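Local coordinates for protein hydroxyethylphosphonate dioxygenase (Streptomyces albus, PDB 6B9R) that probably cleaves 2-hydroxyethylphosphonate with dioxygen at a mononuclear iron centre, yielding hydroxymethylphosphonate, at residues A[120-125]-A[395-400]; A[152-157]-A[331-336]; A[202-207]-A[413-418]; A[365-370]-A[402-407]. One frame throughout, in Å; residues are numbered along the deposited sequence.

Contact 1. Residues A[120-125]-A[395-400]; sequences ASYRPE and SAYVIP
The CB methyl of A120 overlaps the outer part of the Y397 side chain, with A120 CB 3.5 Å from Y397 CE1. The same methyl lies 3.6 Å from Y397 OH, so one small group covers both a ring carbon and the hydroxyl oxygen. Two residues on, the ring of Y122 comes to Y397 edge against edge: Y122 CE2 stands 4.0 Å from Y397 CE1, each atom close to the plane of the other ring. This is rim-to-rim apolar contact and not a stack. The tyrosine of the 395-400 segment reaches across because its CG is anti to the backbone N (chi1 165°), and its hydroxyl is then taken up by H364 ND1. Within 120-125, R123 NH1 donates to Y122 O over 2.8 Å. That donor sits above the carbonyl plane, 37° out of it, while the acceptor is nearly coplanar with the guanidinium group. The example illustrates how side chains tie one sheet to the next: they join the loop leading into strand 123-129 to strand 395-398, and these strands belong to different antiparallel sheets, packed against one another as in the paired barrels of a bicupin.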
# COMPACT_ATOMS: atom_id res chain seq x y z
N ALA A 120 -11.83 0.95 -7.30
CA ALA A 120 -12.01 0.41 -5.96
C ALA A 120 -12.03 -1.11 -6.00
O ALA A 120 -12.33 -1.72 -7.03
CB ALA A 120 -13.31 0.93 -5.33
N SER A 121 -11.77 -1.73 -4.85
CA SER A 121 -11.65 -3.19 -4.78
C SER A 121 -12.95 -3.92 -4.46
O SER A 121 -12.92 -5.15 -4.32
CB SER A 121 -10.60 -3.59 -3.74
OG SER A 121 -11.08 -3.30 -2.45
N TYR A 122 -14.08 -3.22 -4.32
CA TYR A 122 -15.33 -3.92 -4.02
C TYR A 122 -15.62 -4.96 -5.08
O TYR A 122 -15.46 -4.70 -6.28
CB TYR A 122 -16.52 -2.97 -3.99
CG TYR A 122 -16.55 -1.93 -2.91
CD1 TYR A 122 -16.86 -2.27 -1.60
CD2 TYR A 122 -16.35 -0.60 -3.23
CE1 TYR A 122 -16.90 -1.29 -0.62
CE2 TYR A 122 -16.40 0.38 -2.27
CZ TYR A 122 -16.68 0.03 -0.96
OH TYR A 122 -16.73 1.03 -0.01
N ARG A 123 -16.09 -6.12 -4.63
CA ARG A 123 -16.76 -7.10 -5.49
C ARG A 123 -18.06 -7.47 -4.79
O ARG A 123 -18.16 -8.53 -4.15
CB ARG A 123 -15.88 -8.32 -5.75
CG ARG A 123 -14.64 -8.01 -6.61
CD ARG A 123 -15.03 -7.73 -8.06
NE ARG A 123 -13.85 -7.49 -8.91
CZ ARG A 123 -13.28 -6.30 -9.06
NH1 ARG A 123 -13.75 -5.25 -8.41
NH2 ARG A 123 -12.23 -6.15 -9.86
N PRO A 124 -19.08 -6.61 -4.89
CA PRO A 124 -20.29 -6.80 -4.07
C PRO A 124 -21.40 -7.49 -4.83
O PRO A 124 -21.91 -6.97 -5.83
CB PRO A 124 -20.67 -5.36 -3.71
CG PRO A 124 -20.27 -4.58 -4.96
CD PRO A 124 -19.09 -5.31 -5.57
N GLU A 125 -21.81 -8.66 -4.36
CA GLU A 125 -22.82 -9.46 -5.05
C GLU A 125 -24.04 -9.61 -4.16
O GLU A 125 -23.91 -9.87 -2.96
CB GLU A 125 -22.27 -10.84 -5.45
CG GLU A 125 -21.03 -10.79 -6.35
CD GLU A 125 -21.37 -10.55 -7.81
OE1 GLU A 125 -22.02 -11.42 -8.42
OE2 GLU A 125 -20.98 -9.48 -8.34
N SER A 395 -28.00 0.46 -6.16
CA SER A 395 -26.79 0.59 -5.36
C SER A 395 -25.97 1.77 -5.89
O SER A 395 -26.26 2.33 -6.96
CB SER A 395 -25.97 -0.71 -5.38
OG SER A 395 -25.81 -1.20 -6.71
N ALA A 396 -24.95 2.16 -5.13
CA ALA A 396 -24.10 3.25 -5.59
C ALA A 396 -22.68 3.03 -5.09
O ALA A 396 -22.44 2.39 -4.07
CB ALA A 396 -24.61 4.62 -5.11
N TYR A 397 -21.74 3.58 -5.85
CA TYR A 397 -20.33 3.62 -5.49
C TYR A 397 -19.91 5.08 -5.35
O TYR A 397 -20.30 5.91 -6.17
CB TYR A 397 -19.47 2.92 -6.54
CG TYR A 397 -18.04 3.29 -6.35
CD1 TYR A 397 -17.33 2.82 -5.25
CD2 TYR A 397 -17.40 4.15 -7.24
CE1 TYR A 397 -16.01 3.17 -5.05
CE2 TYR A 397 -16.08 4.51 -7.05
CZ TYR A 397 -15.39 4.02 -5.96
OH TYR A 397 -14.08 4.39 -5.76
N VAL A 398 -19.13 5.38 -4.30
CA VAL A 398 -18.68 6.73 -3.99
C VAL A 398 -17.17 6.72 -3.77
O VAL A 398 -16.67 5.91 -2.98
CB VAL A 398 -19.38 7.30 -2.74
CG1 VAL A 398 -19.20 8.83 -2.67
CG2 VAL A 398 -20.87 6.90 -2.68
N ILE A 399 -16.45 7.61 -4.46
CA ILE A 399 -15.00 7.71 -4.27
C ILE A 399 -14.72 8.41 -2.94
O ILE A 399 -15.61 9.09 -2.40
CB ILE A 399 -14.31 8.46 -5.43
CG1 ILE A 399 -14.65 9.96 -5.41
CG2 ILE A 399 -14.62 7.78 -6.76
CD1 ILE A 399 -13.81 10.80 -6.45
N PRO A 400 -13.51 8.27 -2.40
CA PRO A 400 -13.15 9.03 -1.19
C PRO A 400 -13.35 10.53 -1.39
O PRO A 400 -13.19 11.06 -2.49
CB PRO A 400 -11.66 8.70 -0.99
CG PRO A 400 -11.47 7.38 -1.66
CD PRO A 400 -12.42 7.38 -2.84

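Contact 2. Residues A[152-157]-A[331-336]; sequences YQFTYF and TQLAGD. With FE (Fe (III) ion), chain E; 2HE ((2-hydroxyethyl)phosphonic acid), chain F.
F154 meets the main chain of A334 as well as side chains, an unusual feature for an otherwise apolar contact. A334 N lies at its ring edge, near the plane and 3.8 Å from F154 CE1, and A334 O comes within 3.5 Å of F154 CD1. Neither backbone atom depends on the ring for a polar partner, since S344 OG pairs with the carbonyl and S181 OG with the amide nitrogen. The ring also brings its edge to L333, where F154 CE1 is 3.8 Å from L333 CB. L333 CD1 reaches on to Y156, at 4.0 Å from its CD1, so the leucine spans two rings that project from alternate positions of one strand. With an alanine at F154, L333 would probably lose one of these two rings, and a gap would open beside its side chain and the A334 main chain.

Q153, between these alternating residues and facing the other way, is an iron ligand. Its OE1 binds the iron at 2.1 Å, alongside H149 and H190. Its NE2 donates an almost straight bond of 2.6 Å to T155 OG1 (169°), lying in the amide plane, which fixes the rotation of the amide. A longer, more bent bond of 3.1 Å runs from Q153 NE2 to O4 of 2-hydroxyethylphosphonate, which chelates the metal through O3 and O4. One strand thus packs against the neighbouring sheet with one face and contributes with the other one ligand to a cupin iron site, a two-histidine facial triad with glutamine in the usual carboxylate position.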
# COMPACT_ATOMS: atom_id res chain seq x y z
N TYR A 152 -11.52 -10.49 1.36
CA TYR A 152 -12.27 -10.39 2.60
C TYR A 152 -13.76 -10.35 2.30
O TYR A 152 -14.18 -9.90 1.23
CB TYR A 152 -11.87 -9.12 3.35
CG TYR A 152 -10.44 -9.10 3.82
CD1 TYR A 152 -9.40 -8.77 2.95
CD2 TYR A 152 -10.12 -9.41 5.14
CE1 TYR A 152 -8.08 -8.76 3.38
CE2 TYR A 152 -8.81 -9.39 5.58
CZ TYR A 152 -7.80 -9.07 4.70
OH TYR A 152 -6.51 -9.06 5.16
N GLN A 153 -14.59 -10.81 3.24
CA GLN A 153 -16.02 -10.70 3.00
C GLN A 153 -16.74 -10.05 4.17
O GLN A 153 -16.52 -10.43 5.33
CB GLN A 153 -16.66 -12.05 2.70
CG GLN A 153 -18.06 -11.91 2.14
CD GLN A 153 -18.56 -13.21 1.53
OE1 GLN A 153 -17.86 -13.83 0.75
NE2 GLN A 153 -19.76 -13.62 1.91
N PHE A 154 -17.58 -9.08 3.86
CA PHE A 154 -18.61 -8.59 4.75
C PHE A 154 -19.94 -9.05 4.19
O PHE A 154 -20.25 -8.77 3.02
CB PHE A 154 -18.60 -7.06 4.86
CG PHE A 154 -19.82 -6.53 5.51
CD1 PHE A 154 -19.96 -6.55 6.89
CD2 PHE A 154 -20.88 -6.08 4.75
CE1 PHE A 154 -21.12 -6.10 7.50
CE2 PHE A 154 -22.06 -5.64 5.35
CZ PHE A 154 -22.17 -5.64 6.73
N THR A 155 -20.74 -9.73 5.00
CA THR A 155 -22.01 -10.26 4.55
C THR A 155 -23.13 -9.72 5.42
O THR A 155 -23.03 -9.75 6.65
CB THR A 155 -22.00 -11.79 4.58
OG1 THR A 155 -20.92 -12.28 3.77
CG2 THR A 155 -23.30 -12.33 4.04
N TYR A 156 -24.17 -9.22 4.78
CA TYR A 156 -25.39 -8.77 5.43
C TYR A 156 -26.53 -9.72 5.08
O TYR A 156 -26.72 -10.03 3.90
CB TYR A 156 -25.74 -7.35 4.98
CG TYR A 156 -27.00 -6.83 5.60
CD1 TYR A 156 -26.98 -6.20 6.83
CD2 TYR A 156 -28.23 -6.98 4.96
CE1 TYR A 156 -28.15 -5.72 7.41
CE2 TYR A 156 -29.40 -6.51 5.53
CZ TYR A 156 -29.35 -5.89 6.76
OH TYR A 156 -30.51 -5.41 7.32
N PHE A 157 -27.27 -10.19 6.09
CA PHE A 157 -28.27 -11.25 5.90
C PHE A 157 -29.69 -10.69 5.81
O PHE A 157 -30.06 -9.80 6.58
CB PHE A 157 -28.18 -12.27 7.04
CG PHE A 157 -26.88 -13.01 7.08
CD1 PHE A 157 -26.69 -14.14 6.30
CD2 PHE A 157 -25.84 -12.57 7.89
CE1 PHE A 157 -25.49 -14.83 6.34
CE2 PHE A 157 -24.64 -13.25 7.93
CZ PHE A 157 -24.45 -14.39 7.15
N THR A 331 -26.74 1.81 12.62
CA THR A 331 -26.50 0.57 13.34
C THR A 331 -25.15 0.02 12.89
O THR A 331 -24.91 -0.10 11.69
CB THR A 331 -27.61 -0.46 13.08
OG1 THR A 331 -28.88 0.08 13.48
CG2 THR A 331 -27.36 -1.74 13.87
N GLN A 332 -24.28 -0.29 13.85
CA GLN A 332 -22.93 -0.77 13.54
C GLN A 332 -22.97 -2.26 13.23
O GLN A 332 -23.44 -3.06 14.05
CB GLN A 332 -21.99 -0.48 14.70
CG GLN A 332 -20.59 -1.11 14.57
CD GLN A 332 -19.78 -1.04 15.87
OE1 GLN A 332 -19.77 -0.01 16.56
NE2 GLN A 332 -19.11 -2.14 16.22
N LEU A 333 -22.49 -2.64 12.04
CA LEU A 333 -22.50 -4.02 11.61
C LEU A 333 -21.10 -4.61 11.79
O LEU A 333 -20.20 -3.98 12.36
CB LEU A 333 -23.03 -4.12 10.18
CG LEU A 333 -24.33 -3.33 9.96
CD1 LEU A 333 -24.75 -3.35 8.48
CD2 LEU A 333 -25.45 -3.88 10.86
N ALA A 334 -20.91 -5.84 11.32
CA ALA A 334 -19.71 -6.59 11.66
C ALA A 334 -18.47 -5.94 11.05
O ALA A 334 -18.48 -5.49 9.90
CB ALA A 334 -19.83 -8.03 11.16
N GLY A 335 -17.38 -5.94 11.81
CA GLY A 335 -16.10 -5.53 11.28
C GLY A 335 -15.01 -6.18 12.10
O GLY A 335 -15.26 -7.12 12.84
N ASP A 336 -13.80 -5.63 11.99
CA ASP A 336 -12.67 -6.21 12.72
C ASP A 336 -11.54 -5.19 12.80
O ASP A 336 -11.32 -4.46 11.82
CB ASP A 336 -12.17 -7.49 12.06
CG ASP A 336 -11.23 -8.28 12.97
OD1 ASP A 336 -11.75 -8.97 13.88
OD2 ASP A 336 -10.01 -8.22 12.78
FE FE E . -17.78 -15.70 -0.28
O3 2HE F . -18.42 -17.20 -2.13
P 2HE F . -19.54 -18.02 -2.67
O1 2HE F . -19.22 -19.59 -2.50
O2 2HE F . -19.82 -17.69 -4.23
CA 2HE F . -20.99 -17.57 -1.68
CB 2HE F . -20.91 -16.07 -1.43
O4 2HE F . -19.96 -15.75 -0.40
O HOH W 1 -18.61 -13.96 -1.97

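Contact 3. Residues A[202-207]-A[413-418]; sequences YILALT and ELLMLR
The carbonyl oxygen of L417, a residue whose side chain packs against L206, is gripped by two donors: the backbone N of Y366 in the adjoining strand and, more weakly, the hydroxyl of Y122. Across the two segments, by contrast, the contact is wholly apolar. The two strands run almost parallel, 12° between their directions and 9.7 Å between their axes, too far for main-chain pairing, and four leucines fill the interval.

L206 and L417 lie antiparallel alongside one another, each touching near the other's base. L417 CD2 approaches L206 CB to 3.6 Å, while L206 CD1 comes to 3.7 Å from L417 CB. The two leucines differ in first torsion, consistent with this overlap: the CG of L206 lies beside its backbone N (chi1 -47°), that of L417 anti to it (chi1 179°). L415 has the same anti arrangement and sends CD2 between two neighbours, 3.8 Å from L204 CB and 4.0 Å from L206 CD1. A single methyl thereby bridges consecutive positions of the 202-207 segment that face 413-418.

Strand 202-208 lies between strands 123-129 and 152-158 of its sheet, with P124 also packing on L206. Strand 412-419 is flanked by 364-369 and 343-349, and L333 touches L415. On the opposite face of strand 412-419, M416 and R418 meet L250 of the second subunit.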
# COMPACT_ATOMS: atom_id res chain seq x y z
N TYR A 202 -31.63 -14.16 1.25
CA TYR A 202 -30.51 -13.75 0.41
C TYR A 202 -29.52 -12.95 1.24
O TYR A 202 -29.76 -12.64 2.41
CB TYR A 202 -31.00 -12.96 -0.81
CG TYR A 202 -31.72 -11.66 -0.52
CD1 TYR A 202 -33.10 -11.63 -0.33
CD2 TYR A 202 -31.04 -10.45 -0.48
CE1 TYR A 202 -33.77 -10.45 -0.08
CE2 TYR A 202 -31.70 -9.26 -0.23
CZ TYR A 202 -33.07 -9.26 -0.03
OH TYR A 202 -33.74 -8.08 0.21
N ILE A 203 -28.37 -12.65 0.63
CA ILE A 203 -27.32 -11.88 1.29
C ILE A 203 -26.83 -10.80 0.35
O ILE A 203 -26.95 -10.89 -0.87
CB ILE A 203 -26.13 -12.76 1.74
CG1 ILE A 203 -25.40 -13.36 0.53
CG2 ILE A 203 -26.58 -13.84 2.74
CD1 ILE A 203 -24.27 -14.30 0.91
N LEU A 204 -26.29 -9.75 0.94
CA LEU A 204 -25.41 -8.82 0.24
C LEU A 204 -24.01 -9.23 0.66
O LEU A 204 -23.58 -8.94 1.79
CB LEU A 204 -25.73 -7.37 0.58
CG LEU A 204 -26.89 -6.70 -0.18
CD1 LEU A 204 -26.57 -6.56 -1.67
CD2 LEU A 204 -28.20 -7.45 -0.00
N ALA A 205 -23.33 -9.96 -0.22
CA ALA A 205 -21.96 -10.45 -0.02
C ALA A 205 -21.01 -9.41 -0.58
O ALA A 205 -20.72 -9.39 -1.78
CB ALA A 205 -21.77 -11.81 -0.69
N LEU A 206 -20.54 -8.51 0.29
CA LEU A 206 -19.72 -7.38 -0.13
C LEU A 206 -18.25 -7.75 0.10
O LEU A 206 -17.65 -7.43 1.13
CB LEU A 206 -20.13 -6.12 0.64
CG LEU A 206 -21.64 -5.82 0.74
CD1 LEU A 206 -21.91 -4.46 1.39
CD2 LEU A 206 -22.32 -5.91 -0.63
N THR A 207 -17.67 -8.44 -0.87
CA THR A 207 -16.26 -8.77 -0.77
C THR A 207 -15.40 -7.60 -1.24
O THR A 207 -15.83 -6.76 -2.03
CB THR A 207 -15.91 -10.04 -1.57
OG1 THR A 207 -16.02 -9.78 -2.97
CG2 THR A 207 -16.83 -11.20 -1.20
N GLU A 413 -34.33 2.39 4.74
CA GLU A 413 -33.06 1.84 5.18
C GLU A 413 -32.13 1.60 4.00
O GLU A 413 -32.58 1.16 2.93
CB GLU A 413 -33.26 0.53 5.94
CG GLU A 413 -32.02 0.07 6.71
CD GLU A 413 -32.23 -1.28 7.38
OE1 GLU A 413 -33.02 -2.09 6.84
OE2 GLU A 413 -31.62 -1.53 8.44
N LEU A 414 -30.85 1.86 4.18
CA LEU A 414 -29.86 1.42 3.22
C LEU A 414 -28.69 0.76 3.93
O LEU A 414 -28.47 0.96 5.13
CB LEU A 414 -29.38 2.57 2.31
CG LEU A 414 -28.64 3.82 2.78
CD1 LEU A 414 -27.19 3.52 3.20
CD2 LEU A 414 -28.65 4.82 1.64
N LEU A 415 -27.94 -0.02 3.17
CA LEU A 415 -26.73 -0.67 3.66
C LEU A 415 -25.53 0.12 3.17
O LEU A 415 -25.48 0.50 2.00
CB LEU A 415 -26.67 -2.12 3.15
CG LEU A 415 -25.47 -2.99 3.51
CD1 LEU A 415 -25.33 -3.14 5.01
CD2 LEU A 415 -25.62 -4.35 2.83
N MET A 416 -24.58 0.39 4.07
CA MET A 416 -23.38 1.16 3.73
C MET A 416 -22.14 0.38 4.13
O MET A 416 -22.00 -0.04 5.29
CB MET A 416 -23.40 2.54 4.42
CG MET A 416 -22.08 3.33 4.35
SD MET A 416 -22.15 4.86 5.35
CE MET A 416 -23.02 5.97 4.26
N LEU A 417 -21.24 0.17 3.18
CA LEU A 417 -19.94 -0.43 3.45
C LEU A 417 -18.87 0.54 2.98
O LEU A 417 -18.85 0.89 1.80
CB LEU A 417 -19.77 -1.78 2.74
CG LEU A 417 -18.38 -2.38 3.03
CD1 LEU A 417 -18.20 -2.73 4.52
CD2 LEU A 417 -18.11 -3.60 2.18
N ARG A 418 -18.00 0.96 3.90
CA ARG A 418 -16.92 1.89 3.63
C ARG A 418 -15.61 1.14 3.86
O ARG A 418 -15.47 0.44 4.86
CB ARG A 418 -17.00 3.10 4.56
CG ARG A 418 -18.42 3.55 4.85
CD ARG A 418 -18.43 4.61 5.93
NE ARG A 418 -18.90 5.89 5.42
CZ ARG A 418 -18.63 7.06 5.99
NH1 ARG A 418 -17.87 7.11 7.08
NH2 ARG A 418 -19.12 8.18 5.47

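Contact 4. Residues A[365-370]-A[402-407]; sequences QYLYVL and IEFSLS
Strand 364-369 faces strand 403-407 at a wide spacing, the CA atoms being 9.4 Å apart at Q365 and I402 and 11.0 Å at L367 and L406, so that only long side chains can meet. Q365 and F404 do so from opposite directions. Q365 NE2 reaches the ring edge, 3.4 Å from F404 CE2 and near the ring plane, while Q365 OE1 lies 3.6 Å from F404 CZ. The amide is turned 36° from the ring, so the two flat groups are neither stacked nor perpendicular. R418 NE donates to Q365 OE1, which helps fix how the amide is turned. Were a leucine to stand at Q365, R418 NE would probably lose this acceptor and the F404 edge its amide neighbour. L367 CD1 touches the F404 ring more distantly, 4.4 Å from CE1. L406 CG, from the same strand as F404, lies at another part of the ring edge, and V398 and W379 also pack on the F404 side chain. Here the general rule of the cupin barrel is seen: two antiparallel sheets face each other, and buried side chains fill the core between them.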
# COMPACT_ATOMS: atom_id res chain seq x y z
N GLN A 365 -16.98 4.31 -0.55
CA GLN A 365 -18.27 3.92 0.01
C GLN A 365 -19.12 3.17 -1.01
O GLN A 365 -19.12 3.49 -2.20
CB GLN A 365 -19.06 5.12 0.54
CG GLN A 365 -18.26 5.91 1.56
CD GLN A 365 -19.06 7.01 2.19
OE1 GLN A 365 -20.03 6.76 2.93
NE2 GLN A 365 -18.67 8.26 1.91
N TYR A 366 -19.86 2.18 -0.51
CA TYR A 366 -20.83 1.41 -1.28
C TYR A 366 -22.18 1.52 -0.57
O TYR A 366 -22.25 1.36 0.65
CB TYR A 366 -20.37 -0.05 -1.40
CG TYR A 366 -21.44 -1.02 -1.84
CD1 TYR A 366 -22.30 -1.61 -0.91
CD2 TYR A 366 -21.59 -1.36 -3.18
CE1 TYR A 366 -23.28 -2.49 -1.31
CE2 TYR A 366 -22.58 -2.24 -3.59
CZ TYR A 366 -23.43 -2.80 -2.64
OH TYR A 366 -24.41 -3.69 -3.02
N LEU A 367 -23.23 1.77 -1.33
CA LEU A 367 -24.57 1.91 -0.78
C LEU A 367 -25.50 0.93 -1.48
O LEU A 367 -25.35 0.67 -2.67
CB LEU A 367 -25.11 3.34 -0.96
CG LEU A 367 -24.24 4.51 -0.51
CD1 LEU A 367 -24.96 5.82 -0.82
CD2 LEU A 367 -23.92 4.41 0.98
N TYR A 368 -26.46 0.39 -0.73
CA TYR A 368 -27.46 -0.50 -1.30
C TYR A 368 -28.78 -0.24 -0.59
O TYR A 368 -28.81 -0.25 0.65
CB TYR A 368 -27.05 -1.98 -1.16
CG TYR A 368 -28.09 -2.94 -1.70
CD1 TYR A 368 -28.07 -3.34 -3.02
CD2 TYR A 368 -29.10 -3.45 -0.87
CE1 TYR A 368 -29.05 -4.21 -3.53
CE2 TYR A 368 -30.06 -4.31 -1.36
CZ TYR A 368 -30.02 -4.69 -2.69
OH TYR A 368 -31.00 -5.56 -3.16
N VAL A 369 -29.85 0.02 -1.33
CA VAL A 369 -31.11 0.44 -0.72
C VAL A 369 -31.90 -0.80 -0.32
O VAL A 369 -32.41 -1.53 -1.18
CB VAL A 369 -31.93 1.34 -1.65
CG1 VAL A 369 -33.30 1.63 -1.00
CG2 VAL A 369 -31.19 2.63 -1.91
N LEU A 370 -32.02 -1.03 0.99
CA LEU A 370 -32.78 -2.15 1.53
C LEU A 370 -34.25 -1.82 1.73
O LEU A 370 -35.10 -2.71 1.58
CB LEU A 370 -32.21 -2.59 2.88
CG LEU A 370 -30.82 -3.22 2.92
CD1 LEU A 370 -30.24 -3.17 4.32
CD2 LEU A 370 -30.88 -4.65 2.41
N ILE A 402 -16.02 12.58 -1.02
CA ILE A 402 -17.25 13.19 -1.50
C ILE A 402 -18.14 13.57 -0.33
O ILE A 402 -18.39 12.75 0.57
CB ILE A 402 -18.00 12.23 -2.45
CG1 ILE A 402 -17.14 11.91 -3.69
CG2 ILE A 402 -19.39 12.79 -2.79
CD1 ILE A 402 -16.59 13.14 -4.42
N GLU A 403 -18.67 14.79 -0.35
CA GLU A 403 -19.68 15.19 0.61
C GLU A 403 -21.06 14.95 -0.01
O GLU A 403 -21.37 15.53 -1.06
CB GLU A 403 -19.53 16.67 0.99
CG GLU A 403 -20.52 17.07 2.09
CD GLU A 403 -20.64 18.57 2.27
OE1 GLU A 403 -21.07 19.25 1.31
OE2 GLU A 403 -20.32 19.06 3.37
N PHE A 404 -21.86 14.09 0.62
CA PHE A 404 -23.22 13.86 0.15
C PHE A 404 -24.19 13.85 1.32
O PHE A 404 -23.82 13.66 2.48
CB PHE A 404 -23.37 12.56 -0.67
CG PHE A 404 -23.08 11.28 0.08
CD1 PHE A 404 -24.08 10.64 0.80
CD2 PHE A 404 -21.84 10.67 -0.00
CE1 PHE A 404 -23.83 9.44 1.46
CE2 PHE A 404 -21.57 9.47 0.65
CZ PHE A 404 -22.58 8.86 1.40
N SER A 405 -25.45 14.08 0.98
CA SER A 405 -26.54 13.93 1.93
C SER A 405 -27.56 12.95 1.36
O SER A 405 -27.64 12.74 0.15
CB SER A 405 -27.22 15.27 2.21
OG SER A 405 -27.82 15.78 1.04
N LEU A 406 -28.34 12.36 2.26
CA LEU A 406 -29.39 11.42 1.92
C LEU A 406 -30.71 11.94 2.46
O LEU A 406 -30.75 12.58 3.51
CB LEU A 406 -29.10 10.04 2.50
CG LEU A 406 -27.69 9.53 2.26
CD1 LEU A 406 -27.41 8.32 3.15
CD2 LEU A 406 -27.54 9.18 0.79
N SER A 407 -31.80 11.67 1.74
CA SER A 407 -33.12 12.03 2.24
C SER A 407 -34.15 11.07 1.66
O SER A 407 -33.89 10.37 0.68
CB SER A 407 -33.48 13.48 1.90
OG SER A 407 -33.76 13.61 0.52

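Starting from the N terminus, contact 1 opens at 120-125, contact 2 at 152-157 and contact 3 at 202-207, all on strands of one antiparallel sheet. Contact 2 closes first, at 331-336, and so nests inside the loop of contact 1. Contact 4 opens next, at 365-370, in series with contact 2. Contact 1 then closes at 395-400, contact 4 at 402-407, and contact 3 last, at 413-418. Contact 4 lies within the loop of contact 3, whereas contact 1 crosses both, and contacts 2 and 3 cross as well. Contacts 1, 2 and 3 join the first sheet to the second; contact 4 joins that second sheet to a smaller third one.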